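PDB 4MHR: ectoine hydroxylase from Sphingopyxis alaskensis, which catalyses the iron- and 2-oxoglutarate-dependent hydroxylation of L-ectoine to 5-hydroxyectoine, a compatible solute that helps cells survive extreme osmotic stress. Local coordinates for residues R24-L27 against D28-H32; Q45-A48 against F49-G53; I100-I103 against H104-S107; P108-A111 against R112-A115; D154-T157 against W158-D162. All coordinates share one frame; numbering follows the deposited sequence.

Contact 1. Residues R24-L27 against D28-H32; sequences RPRL and DPVVH
In the loop that follows strand 23-25, the guanidinium of Arg-26 reaches along the chain and grips the backbone carbonyls of Asp-28 and Pro-29. CG stands anti to the backbone N (chi1 175°) and the chain runs extended to NE, which carries the guanidinium past Leu-27 to these two oxygens. There NE gives its hydrogen to Asp-28 O at 3.0 Å; the oxygen lies in the guanidinium plane, while NE sits well above the plane of that carbonyl. The straighter bond, at 155°, runs from Arg-26 NH2 to Pro-29 O over 2.8 Å, and NE adds a weak one to the same oxygen. Val-30 crosses the arginine at about a right angle and lays CG2 over one guanidinium face, 3.6 Å from Arg-26 NE. The remaining nitrogen, NH1, turns elsewhere, to a salt bridge with Asp-248 and a hydrogen bond to His-193 O. The Asp-28 carboxylate is engaged by Tyr-13, Arg-166 and Met-167 N. With a leucine at Arg-26, the carbonyls of Asp-28 and Pro-29 would probably lose these donors and Asp-248 its salt-bridge mate. The arrangement is that of an arginine side chain closing over carbonyls two and three residues on, in the irregular surface connection between strand 23-25 and helix 43-52.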
loop_
_atom_site.group_PDB
_atom_site.type_symbol
_atom_site.label_atom_id
_atom_site.label_comp_id
_atom_site.label_asym_id
_atom_site.label_seq_id
_atom_site.Cartn_x
_atom_site.Cartn_y
_atom_site.Cartn_z
ATOM N N ARG A 24 15.587 -13.830 5.733
ATOM C CA ARG A 24 16.773 -12.978 5.927
ATOM C C ARG A 24 16.423 -11.753 6.744
ATOM O O ARG A 24 15.255 -11.397 6.855
ATOM C CB ARG A 24 17.277 -12.536 4.577
ATOM C CG ARG A 24 17.868 -13.705 3.799
ATOM C CD ARG A 24 18.127 -13.378 2.362
ATOM N NE ARG A 24 19.229 -12.436 2.274
ATOM C CZ ARG A 24 20.439 -12.686 1.760
ATOM N NH1 ARG A 24 20.723 -13.853 1.208
ATOM N NH2 ARG A 24 21.342 -11.716 1.746
ATOM N N PRO A 25 17.423 -11.138 7.367
ATOM C CA PRO A 25 17.138 -9.980 8.183
ATOM C C PRO A 25 16.837 -8.696 7.354
ATOM O O PRO A 25 17.332 -8.491 6.214
ATOM C CB PRO A 25 18.412 -9.811 8.978
ATOM C CG PRO A 25 19.478 -10.357 8.102
ATOM C CD PRO A 25 18.847 -11.529 7.442
ATOM N N ARG A 26 15.974 -7.866 7.926
ATOM C CA ARG A 26 15.781 -6.514 7.466
ATOM C C ARG A 26 17.076 -5.824 7.851
ATOM O O ARG A 26 17.633 -5.912 8.983
ATOM C CB ARG A 26 14.559 -5.871 8.145
ATOM C CG ARG A 26 14.378 -4.384 7.795
ATOM C CD ARG A 26 13.096 -3.830 8.375
ATOM N NE ARG A 26 12.767 -2.545 7.810
ATOM C CZ ARG A 26 11.629 -2.206 7.190
ATOM N NH1 ARG A 26 10.632 -3.065 6.953
ATOM N NH2 ARG A 26 11.484 -0.939 6.794
ATOM N N LEU A 27 17.548 -5.071 6.903
ATOM C CA LEU A 27 18.772 -4.279 7.118
ATOM C C LEU A 27 18.542 -2.752 7.047
ATOM O O LEU A 27 19.471 -1.999 6.973
ATOM C CB LEU A 27 19.747 -4.684 6.069
ATOM C CG LEU A 27 20.104 -6.184 6.121
ATOM C CD1 LEU A 27 20.994 -6.494 4.904
ATOM C CD2 LEU A 27 20.829 -6.541 7.416
ATOM N N ASP A 28 17.285 -2.329 7.052
ATOM C CA ASP A 28 16.888 -0.906 6.990
ATOM C C ASP A 28 16.072 -0.553 8.236
ATOM O O ASP A 28 15.403 -1.405 8.772
ATOM C CB ASP A 28 15.962 -0.702 5.779
ATOM C CG ASP A 28 16.714 -0.722 4.468
ATOM O OD1 ASP A 28 17.531 0.215 4.266
ATOM O OD2 ASP A 28 16.467 -1.652 3.660
ATOM N N PRO A 29 16.093 0.713 8.682
ATOM C CA PRO A 29 15.107 1.080 9.680
ATOM C C PRO A 29 13.634 0.860 9.221
ATOM O O PRO A 29 13.348 0.736 8.028
ATOM C CB PRO A 29 15.357 2.564 9.913
ATOM C CG PRO A 29 16.684 2.833 9.393
ATOM C CD PRO A 29 16.897 1.847 8.251
ATOM N N VAL A 30 12.734 0.803 10.188
ATOM C CA VAL A 30 11.279 0.869 9.930
ATOM C C VAL A 30 10.815 2.348 9.949
ATOM O O VAL A 30 10.167 2.812 9.033
ATOM C CB VAL A 30 10.474 -0.059 10.839
ATOM C CG1 VAL A 30 9.006 -0.142 10.443
ATOM C CG2 VAL A 30 11.009 -1.505 10.824
ATOM N N VAL A 31 11.090 3.042 11.047
ATOM C CA VAL A 31 10.786 4.458 11.190
ATOM C C VAL A 31 12.162 5.143 10.921
ATOM O O VAL A 31 13.159 4.923 11.616
ATOM C CB VAL A 31 10.283 4.793 12.578
ATOM C CG1 VAL A 31 10.194 6.297 12.801
ATOM C CG2 VAL A 31 8.967 4.104 12.822
ATOM N N HIS A 32 12.194 5.980 9.909
ATOM C CA HIS A 32 13.450 6.563 9.443
ATOM C C HIS A 32 13.756 7.979 10.001
ATOM O O HIS A 32 14.603 8.740 9.448
ATOM C CB HIS A 32 13.402 6.616 7.939
ATOM C CG HIS A 32 13.512 5.292 7.243
ATOM N ND1 HIS A 32 12.450 4.418 7.089
ATOM C CD2 HIS A 32 14.568 4.703 6.635
ATOM C CE1 HIS A 32 12.844 3.363 6.371
ATOM N NE2 HIS A 32 14.132 3.525 6.084
#

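Contact 2. Residues Q45-A48 against F49-G53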
loop_
_atom_site.group_PDB
_atom_site.type_symbol
_atom_site.label_atom_id
_atom_site.label_comp_id
_atom_site.label_asym_id
_atom_site.label_seq_id
_atom_site.Cartn_x
_atom_site.Cartn_y
_atom_site.Cartn_z
ATOM N N GLN A 45 2.348 5.999 18.444
ATOM C CA GLN A 45 2.072 5.639 17.079
ATOM C C GLN A 45 3.326 5.264 16.331
ATOM O O GLN A 45 3.296 4.347 15.537
ATOM C CB GLN A 45 1.270 6.731 16.350
ATOM C CG GLN A 45 -0.189 6.856 16.809
ATOM C CD GLN A 45 -0.852 8.105 16.195
ATOM O OE1 GLN A 45 -0.316 9.173 16.273
ATOM N NE2 GLN A 45 -1.951 7.918 15.495
ATOM N N ALA A 46 4.404 6.031 16.504
ATOM C CA ALA A 46 5.652 5.828 15.781
ATOM C C ALA A 46 6.225 4.426 16.227
ATOM O O ALA A 46 6.655 3.609 15.373
ATOM C CB ALA A 46 6.658 6.934 16.121
ATOM N N ALA A 47 6.181 4.150 17.545
ATOM C CA ALA A 47 6.646 2.843 18.115
ATOM C C ALA A 47 5.815 1.677 17.654
ATOM O O ALA A 47 6.366 0.638 17.317
ATOM C CB ALA A 47 6.729 2.879 19.633
ATOM N N ALA A 48 4.506 1.851 17.597
ATOM C CA ALA A 48 3.612 0.846 17.031
ATOM C C ALA A 48 3.924 0.520 15.541
ATOM O O ALA A 48 3.913 -0.666 15.145
ATOM C CB ALA A 48 2.176 1.271 17.175
ATOM N N PHE A 49 4.165 1.550 14.716
ATOM C CA PHE A 49 4.520 1.359 13.300
ATOM C C PHE A 49 5.820 0.570 13.195
ATOM O O PHE A 49 5.937 -0.397 12.426
ATOM C CB PHE A 49 4.684 2.680 12.505
ATOM C CG PHE A 49 4.839 2.454 11.002
ATOM C CD1 PHE A 49 6.093 2.528 10.384
ATOM C CD2 PHE A 49 3.716 2.093 10.229
ATOM C CE1 PHE A 49 6.204 2.273 9.007
ATOM C CE2 PHE A 49 3.830 1.852 8.871
ATOM C CZ PHE A 49 5.076 1.950 8.257
ATOM N N ASP A 50 6.788 0.957 14.006
ATOM C CA ASP A 50 8.083 0.276 14.050
ATOM C C ASP A 50 7.937 -1.193 14.461
ATOM O O ASP A 50 8.464 -2.032 13.816
ATOM C CB ASP A 50 9.025 1.006 15.019
ATOM C CG ASP A 50 10.431 0.586 14.841
ATOM O OD1 ASP A 50 11.210 1.266 14.122
ATOM O OD2 ASP A 50 10.723 -0.456 15.405
ATOM N N ARG A 51 7.157 -1.482 15.498
ATOM C CA ARG A 51 7.093 -2.837 16.048
ATOM C C ARG A 51 6.128 -3.704 15.186
ATOM O O ARG A 51 6.429 -4.862 14.820
ATOM C CB ARG A 51 6.626 -2.744 17.508
ATOM C CG ARG A 51 6.164 -4.023 18.199
ATOM C CD ARG A 51 5.542 -3.720 19.611
ATOM N NE ARG A 51 4.255 -2.969 19.598
ATOM C CZ ARG A 51 4.058 -1.694 20.040
ATOM N NH1 ARG A 51 5.018 -0.936 20.568
ATOM N NH2 ARG A 51 2.863 -1.148 19.937
ATOM N N ASP A 52 4.977 -3.135 14.861
ATOM C CA ASP A 52 3.985 -3.897 14.098
ATOM C C ASP A 52 4.064 -3.826 12.612
ATOM O O ASP A 52 3.529 -4.736 11.968
ATOM C CB ASP A 52 2.575 -3.541 14.492
ATOM C CG ASP A 52 2.273 -3.871 15.984
ATOM O OD1 ASP A 52 3.012 -4.653 16.603
ATOM O OD2 ASP A 52 1.318 -3.317 16.500
ATOM N N GLY A 53 4.651 -2.751 12.069
ATOM C CA GLY A 53 4.620 -2.521 10.616
ATOM C C GLY A 53 3.410 -1.901 9.963
ATOM O O GLY A 53 3.342 -1.813 8.711
#
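This is a contact between successive turns of one alpha-helix, 43-52, which leads directly into edge strand 54-57 of the seven-stranded sheet. Four backbone bonds of the i to i+4 kind join the turns, from Phe-49 N to Gln-45 O through to Asp-52 N, which meets Ala-48 O at 2.7 Å. The small side chains of Ala-47 and Ala-48 are consistent with Arg-51 folding back over them. Its chain bends at chi3 (67°), bringing one guanidinium face over the backbone: Arg-51 NH2 comes to 3.6 Å from Ala-48 CA and 3.7 Å from Ala-48 CB. Arg-51 NE also makes a long salt bridge to Asp-52 OD1, at 3.7 Å. Asp-52 keeps its CB 3.2 Å from Ala-48 O, close beside the bond its own backbone makes. The Phe-49 ring packs on Val-30, Ile-55 and Leu-126, and the Asp-50 carboxylate forms a salt bridge with Arg-194. Gly-53 then leaves the helix with positive phi (82°); at these backbone angles a CB would collide with Asp-52 O, which calls for glycine. Gly-53 N still bonds to Phe-49 O at 2.7 Å. The arrangement is that of an amphipathic helix ended by a glycine at its C-terminus and followed at once by strand 54-57.

Contact 3. Residues I100-I103 against H104-S107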
loop_
_atom_site.group_PDB
_atom_site.type_symbol
_atom_site.label_atom_id
_atom_site.label_comp_id
_atom_site.label_asym_id
_atom_site.label_seq_id
_atom_site.Cartn_x
_atom_site.Cartn_y
_atom_site.Cartn_z
ATOM N N ILE A 100 -7.878 0.702 -11.113
ATOM C CA ILE A 100 -7.320 1.787 -11.911
ATOM C C ILE A 100 -5.970 2.283 -11.295
ATOM O O ILE A 100 -5.951 2.789 -10.158
ATOM C CB ILE A 100 -8.282 2.952 -11.979
ATOM C CG1 ILE A 100 -9.686 2.551 -12.467
ATOM C CG2 ILE A 100 -7.752 4.057 -12.909
ATOM C CD1 ILE A 100 -10.740 3.634 -12.243
ATOM N N PHE A 101 -4.874 2.040 -12.001
ATOM C CA PHE A 101 -3.507 2.473 -11.596
ATOM C C PHE A 101 -3.288 3.920 -11.976
ATOM O O PHE A 101 -4.026 4.459 -12.807
ATOM C CB PHE A 101 -2.445 1.595 -12.263
ATOM C CG PHE A 101 -2.295 0.237 -11.633
ATOM C CD1 PHE A 101 -1.423 0.042 -10.575
ATOM C CD2 PHE A 101 -3.047 -0.852 -12.078
ATOM C CE1 PHE A 101 -1.266 -1.196 -10.000
ATOM C CE2 PHE A 101 -2.912 -2.098 -11.480
ATOM C CZ PHE A 101 -2.012 -2.277 -10.443
ATOM N N GLU A 102 -2.338 4.573 -11.332
ATOM C CA GLU A 102 -1.988 5.966 -11.635
ATOM C C GLU A 102 -3.103 6.933 -11.348
ATOM O O GLU A 102 -3.232 8.017 -11.985
ATOM C CB GLU A 102 -1.504 6.100 -13.096
ATOM C CG GLU A 102 -0.172 5.451 -13.359
ATOM C CD GLU A 102 0.930 6.317 -12.725
ATOM O OE1 GLU A 102 1.096 7.471 -13.177
ATOM O OE2 GLU A 102 1.568 5.892 -11.728
ATOM N N ILE A 103 -3.928 6.620 -10.367
ATOM C CA ILE A 103 -4.991 7.563 -10.048
ATOM C C ILE A 103 -4.521 8.921 -9.578
ATOM O O ILE A 103 -5.236 9.920 -9.721
ATOM C CB ILE A 103 -5.997 7.093 -8.997
ATOM C CG1 ILE A 103 -5.301 6.577 -7.732
ATOM C CG2 ILE A 103 -6.916 6.067 -9.573
ATOM C CD1 ILE A 103 -6.304 6.311 -6.622
ATOM N N HIS A 104 -3.353 8.954 -8.977
ATOM C CA HIS A 104 -2.825 10.196 -8.502
ATOM C C HIS A 104 -2.439 11.088 -9.697
ATOM O O HIS A 104 -2.355 12.282 -9.534
ATOM C CB HIS A 104 -1.608 9.948 -7.590
ATOM C CG HIS A 104 -0.393 9.498 -8.337
ATOM N ND1 HIS A 104 -0.289 8.262 -8.928
ATOM C CD2 HIS A 104 0.754 10.148 -8.641
ATOM C CE1 HIS A 104 0.882 8.149 -9.524
ATOM N NE2 HIS A 104 1.535 9.277 -9.352
ATOM N N ALA A 105 -2.185 10.485 -10.867
ATOM C CA ALA A 105 -1.808 11.249 -12.063
ATOM C C ALA A 105 -3.038 11.582 -12.923
ATOM O O ALA A 105 -3.037 12.604 -13.539
ATOM C CB ALA A 105 -0.770 10.514 -12.883
ATOM N N GLN A 106 -4.111 10.786 -12.870
ATOM C CA GLN A 106 -5.255 10.939 -13.762
ATOM C C GLN A 106 -6.434 11.645 -13.153
ATOM O O GLN A 106 -7.325 12.040 -13.866
ATOM C CB GLN A 106 -5.712 9.559 -14.191
ATOM C CG GLN A 106 -4.641 8.748 -14.904
ATOM C CD GLN A 106 -5.173 7.452 -15.464
ATOM O OE1 GLN A 106 -5.215 6.383 -14.793
ATOM N NE2 GLN A 106 -5.574 7.504 -16.704
ATOM N N SER A 107 -6.482 11.777 -11.819
ATOM C CA SER A 107 -7.639 12.312 -11.118
ATOM C C SER A 107 -7.140 13.453 -10.198
ATOM O O SER A 107 -6.280 13.210 -9.345
ATOM C CB SER A 107 -8.290 11.238 -10.234
ATOM O OG SER A 107 -9.245 11.827 -9.350
#
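The packed part is the backbone turn where Glu-102 O takes two hydrogens, from Ala-105 N at 2.9 Å and from Gln-106 N at 3.0 Å. The two donors come differently: Gln-106 N lies nearly along the C=O axis, Ala-105 N well above the carbonyl plane. Ile-103 O closes the next turn with Ser-107 N at 3.1 Å. Ile-103 lies against Ser-136 and Leu-138 of strand 131-141, and Ile-100 against Leu-77 of helix 63-78. Here strand 97-101 of the cupin-type sheet gives way to the short helix 103-106, with Glu-102 at its N-cap position and Ser-107 both leaving that helix and preceding the next. To the packed part also belong Glu-102, buried, and His-104, partly exposed, which run side by side. The glutamate bends at chi2 (-73°), bringing OE2 to the ring edge, 3.2 Å from His-104 CE1, with carboxylate and ring planes 83° apart. Glu-102 OE1 forms a salt bridge with Arg-294, and His-104 ND1 is hydrogen-bonded to Ser-136 OG. Were this glutamate an alanine, Arg-294 would probably be left without its carboxylate and a gap would open beside the imidazole edge. Ala-105 makes the exposed side, its methyl CB 3.6 Å from Glu-102 OE1. Phe-101 points from the strand away from the helix, its side chain about 4 Å from that of the ectoine-binding Gln-135.

Contact 4. Residues P108-A111 against R112-A115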
loop_
_atom_site.group_PDB
_atom_site.type_symbol
_atom_site.label_atom_id
_atom_site.label_comp_id
_atom_site.label_asym_id
_atom_site.label_seq_id
_atom_site.Cartn_x
_atom_site.Cartn_y
_atom_site.Cartn_z
ATOM N N PRO A 108 -7.624 14.692 -10.417
ATOM C CA PRO A 108 -7.262 15.832 -9.608
ATOM C C PRO A 108 -7.622 15.648 -8.128
ATOM O O PRO A 108 -6.895 16.117 -7.266
ATOM C CB PRO A 108 -8.079 16.996 -10.242
ATOM C CG PRO A 108 -8.171 16.631 -11.689
ATOM C CD PRO A 108 -8.227 15.102 -11.708
ATOM N N VAL A 109 -8.750 15.027 -7.834
ATOM C CA VAL A 109 -9.113 14.725 -6.448
ATOM C C VAL A 109 -8.085 13.767 -5.788
ATOM O O VAL A 109 -7.646 14.019 -4.665
ATOM C CB VAL A 109 -10.499 14.073 -6.411
ATOM C CG1 VAL A 109 -10.861 13.592 -5.018
ATOM C CG2 VAL A 109 -11.585 15.037 -6.925
ATOM N N MET A 110 -7.740 12.671 -6.485
ATOM C CA MET A 110 -6.767 11.683 -5.976
ATOM C C MET A 110 -5.356 12.221 -5.934
ATOM O O MET A 110 -4.617 11.896 -4.999
ATOM C CB MET A 110 -6.823 10.368 -6.715
ATOM C CG MET A 110 -8.200 9.749 -6.699
ATOM S SD MET A 110 -8.924 9.491 -5.047
ATOM C CE MET A 110 -10.590 8.991 -5.416
ATOM N N ALA A 111 -5.002 13.126 -6.854
ATOM C CA ALA A 111 -3.720 13.870 -6.717
ATOM C C ALA A 111 -3.704 14.703 -5.446
ATOM O O ALA A 111 -2.707 14.735 -4.700
ATOM C CB ALA A 111 -3.439 14.785 -7.925
ATOM N N ARG A 112 -4.813 15.392 -5.197
ATOM C CA ARG A 112 -4.939 16.237 -4.036
ATOM C C ARG A 112 -4.979 15.407 -2.733
ATOM O O ARG A 112 -4.428 15.836 -1.730
ATOM C CB ARG A 112 -6.205 17.089 -4.149
ATOM C CG ARG A 112 -6.443 18.102 -3.043
ATOM C CD ARG A 112 -5.243 19.009 -2.704
ATOM N NE ARG A 112 -5.614 19.818 -1.529
ATOM C CZ ARG A 112 -5.587 19.402 -0.265
ATOM N NH1 ARG A 112 -5.177 18.150 0.052
ATOM N NH2 ARG A 112 -5.963 20.217 0.709
ATOM N N LEU A 113 -5.694 14.279 -2.738
ATOM C CA LEU A 113 -5.627 13.335 -1.596
ATOM C C LEU A 113 -4.158 12.934 -1.320
ATOM O O LEU A 113 -3.676 13.065 -0.201
ATOM C CB LEU A 113 -6.516 12.129 -1.833
ATOM C CG LEU A 113 -6.463 11.010 -0.795
ATOM C CD1 LEU A 113 -7.020 11.495 0.516
ATOM C CD2 LEU A 113 -7.265 9.845 -1.285
ATOM N N ALA A 114 -3.424 12.551 -2.360
ATOM C CA ALA A 114 -2.121 12.028 -2.184
ATOM C C ALA A 114 -1.228 13.062 -1.566
ATOM O O ALA A 114 -0.338 12.720 -0.745
ATOM C CB ALA A 114 -1.550 11.555 -3.504
ATOM N N ALA A 115 -1.453 14.333 -1.938
ATOM C CA ALA A 115 -0.595 15.458 -1.490
ATOM C C ALA A 115 -1.006 15.972 -0.146
ATOM O O ALA A 115 -0.342 16.831 0.438
ATOM C CB ALA A 115 -0.602 16.637 -2.536
#
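Met-110 and Leu-113 make the apolar side-chain contact of this short helix, Met-110 SD lying 4.1 Å from Leu-113 CD2. The two chains run side by side and point the same way. Met-110 bends at chi2 (-56°), which swings its sulfur alongside the leucine, whose CG stands anti to the backbone N. Beneath them four i to i+4 bonds hold the turns together: Leu-113 N to Val-109 O is the shortest at 2.8 Å and nearly straight at 163°, while Ala-115 N to Ala-111 O is longer, 3.1 Å, and more bent. The CB atoms of the second turn rest on the carbonyls of the first, as Arg-112 CB does on Pro-108 O at 3.3 Å and Ala-114 CB on Met-110 O at 3.4 Å. Beyond CB, Arg-112 gives its guanidinium to Asp-116, by a salt bridge through NH1, and to Gly-306 O through NH2. Further out, helix 63-78 covers the side formed by Val-109 and Met-110, with Phe-68, Leu-69, Ala-72 and Ala-73 among the residues touched; Phe-61 packs on Leu-113, and Tyr-271 OH bonds to Ala-114 O. At the start, Ser-107 OG caps Met-110 N through a weak bond. This is an N-capped amphipathic alpha-helix, with Pro-108 in its first turn and its apolar side packed on a neighbouring helix.

Contact 5. Residues D154-T157 against W158-D162; sequences DFET and WHVED
Trp-158 lies back over the preceding helical turn, its ring against Asp-154. From CB, which is 3.6 Å from Asp-154 O, the chain turns with CG anti to the carbonyl carbon (chi1 -63°), and this carries the indole across the start of the helix. CG sits 3.4 Å from Asp-154 O, which lies over the ring face, and CD2 is almost as near; CD1 and NE1 run out beside the same oxygen. Further out, CE2, CE3, CZ2 and CZ3 ring Asp-154 CB in a CH-pi contact, 3.5 Å from that carbon to the centroid of the six-membered ring and only 11° off the normal. At the far corner, CH2 meets Asp-154 OD2 at 3.7 Å, the carboxylate lying 29° from the ring plane. Asp-154 is the carboxylate of the iron-binding facial triad, which His-152 and His-253 complete, here in the apoform, and Trp-158 is important for stabilising ectoine, so this CH-pi contact joins an iron-binding residue to a substrate-site residue one turn on. Val-270 and Ser-171 also touch the indole, and His-134 meets it edge-to-face. Trp-158 N bonds to Asp-154 O at 2.9 Å, almost straight. One residue on the roles are exchanged: His-159 CB lies over the face of the Phe-155 ring, 4.0 Å from its centroid. His-159 NE2 is hydrogen-bonded to Asp-11, and Phe-282 stacks on the imidazole.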
loop_
_atom_site.group_PDB
_atom_site.type_symbol
_atom_site.label_atom_id
_atom_site.label_comp_id
_atom_site.label_asym_id
_atom_site.label_seq_id
_atom_site.Cartn_x
_atom_site.Cartn_y
_atom_site.Cartn_z
ATOM N N ASP A 154 4.883 -6.493 -0.696
ATOM C CA ASP A 154 5.088 -5.599 -1.835
ATOM C C ASP A 154 6.553 -5.355 -2.120
ATOM O O ASP A 154 6.948 -5.268 -3.289
ATOM C CB ASP A 154 4.448 -4.237 -1.545
ATOM C CG ASP A 154 2.911 -4.304 -1.465
ATOM O OD1 ASP A 154 2.307 -5.141 -2.155
ATOM O OD2 ASP A 154 2.337 -3.486 -0.731
ATOM N N PHE A 155 7.381 -5.278 -1.065
ATOM C CA PHE A 155 8.757 -4.893 -1.278
ATOM C C PHE A 155 9.483 -5.935 -2.107
ATOM O O PHE A 155 10.364 -5.615 -2.896
ATOM C CB PHE A 155 9.466 -4.598 0.018
ATOM C CG PHE A 155 10.958 -4.390 -0.171
ATOM C CD1 PHE A 155 11.419 -3.179 -0.693
ATOM C CD2 PHE A 155 11.867 -5.434 0.113
ATOM C CE1 PHE A 155 12.771 -2.983 -0.909
ATOM C CE2 PHE A 155 13.231 -5.244 -0.098
ATOM C CZ PHE A 155 13.665 -4.011 -0.637
ATOM N N GLU A 156 9.156 -7.220 -1.919
ATOM C CA GLU A 156 9.887 -8.274 -2.637
ATOM C C GLU A 156 9.688 -8.096 -4.151
ATOM O O GLU A 156 10.655 -8.227 -4.919
ATOM C CB GLU A 156 9.500 -9.675 -2.183
ATOM C CG GLU A 156 10.426 -10.807 -2.643
ATOM C CD GLU A 156 10.052 -11.407 -4.026
ATOM O OE1 GLU A 156 9.040 -11.001 -4.572
ATOM O OE2 GLU A 156 10.842 -12.249 -4.565
ATOM N N THR A 157 8.459 -7.731 -4.560
ATOM C CA THR A 157 8.213 -7.350 -5.943
ATOM C C THR A 157 8.853 -6.046 -6.371
ATOM O O THR A 157 9.469 -5.972 -7.454
ATOM C CB THR A 157 6.731 -7.321 -6.238
ATOM O OG1 THR A 157 6.254 -8.644 -6.093
ATOM C CG2 THR A 157 6.391 -6.760 -7.660
ATOM N N TRP A 158 8.678 -5.001 -5.575
ATOM C CA TRP A 158 9.261 -3.709 -5.914
ATOM C C TRP A 158 10.789 -3.806 -6.094
ATOM O O TRP A 158 11.355 -3.194 -6.975
ATOM C CB TRP A 158 8.845 -2.618 -4.918
ATOM C CG TRP A 158 7.376 -2.369 -4.913
ATOM C CD1 TRP A 158 6.477 -2.701 -5.931
ATOM C CD2 TRP A 158 6.588 -1.789 -3.864
ATOM N NE1 TRP A 158 5.210 -2.350 -5.578
ATOM C CE2 TRP A 158 5.229 -1.778 -4.320
ATOM C CE3 TRP A 158 6.881 -1.318 -2.570
ATOM C CZ2 TRP A 158 4.174 -1.277 -3.545
ATOM C CZ3 TRP A 158 5.841 -0.849 -1.764
ATOM C CH2 TRP A 158 4.481 -0.837 -2.248
ATOM N N HIS A 159 11.428 -4.589 -5.283
ATOM C CA HIS A 159 12.845 -4.748 -5.352
ATOM C C HIS A 159 13.232 -5.598 -6.595
ATOM O O HIS A 159 13.967 -5.133 -7.475
ATOM C CB HIS A 159 13.295 -5.441 -4.090
ATOM C CG HIS A 159 14.764 -5.698 -4.034
ATOM N ND1 HIS A 159 15.695 -4.691 -3.853
ATOM C CD2 HIS A 159 15.465 -6.842 -4.176
ATOM C CE1 HIS A 159 16.901 -5.228 -3.847
ATOM N NE2 HIS A 159 16.788 -6.531 -4.025
ATOM N N VAL A 160 12.707 -6.823 -6.657
ATOM C CA VAL A 160 13.076 -7.787 -7.720
ATOM C C VAL A 160 12.653 -7.269 -9.082
ATOM O O VAL A 160 13.457 -7.283 -10.033
ATOM C CB VAL A 160 12.496 -9.191 -7.506
ATOM C CG1 VAL A 160 12.717 -10.077 -8.766
ATOM C CG2 VAL A 160 13.156 -9.820 -6.319
ATOM N N GLU A 161 11.429 -6.761 -9.181
ATOM C CA GLU A 161 10.917 -6.303 -10.466
ATOM C C GLU A 161 11.069 -4.829 -10.808
ATOM O O GLU A 161 11.164 -4.494 -11.968
ATOM C CB GLU A 161 9.455 -6.750 -10.661
ATOM C CG GLU A 161 9.235 -8.239 -10.386
ATOM C CD GLU A 161 7.815 -8.728 -10.680
ATOM O OE1 GLU A 161 7.125 -8.102 -11.480
ATOM O OE2 GLU A 161 7.394 -9.753 -10.111
ATOM N N ASP A 162 11.100 -3.920 -9.835
ATOM C CA ASP A 162 11.134 -2.524 -10.179
ATOM C C ASP A 162 12.497 -1.879 -9.872
ATOM O O ASP A 162 12.743 -0.729 -10.265
ATOM C CB ASP A 162 10.038 -1.709 -9.484
ATOM C CG ASP A 162 8.662 -2.183 -9.776
ATOM O OD1 ASP A 162 8.384 -2.494 -10.967
ATOM O OD2 ASP A 162 7.809 -2.230 -8.797
#

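Overall arrangement
Contacts 1 to 5 follow one another along the chain without interleaving. Contacts 1 and 2, centres about 12 Å apart, touch where Val-30 and Val-31 pack on helix 43-52, on one side of the molecule. Contacts 3 and 4 form a second pair, about 9 Å between centres: helices 103-106 and 108-115 follow each other at their junction, and His-104 O abuts Ala-111 CB. Contact 3 lies across the chain's centre from contacts 1 and 2, about 30 Å between centres, and close to the ectoine site. Contact 5, on helix 154-162, carries Asp-154, one of the three iron-binding residues, and lies about 15 Å from contact 1 and about 20 Å from contact 3, centre to centre. It supplies part of the active site.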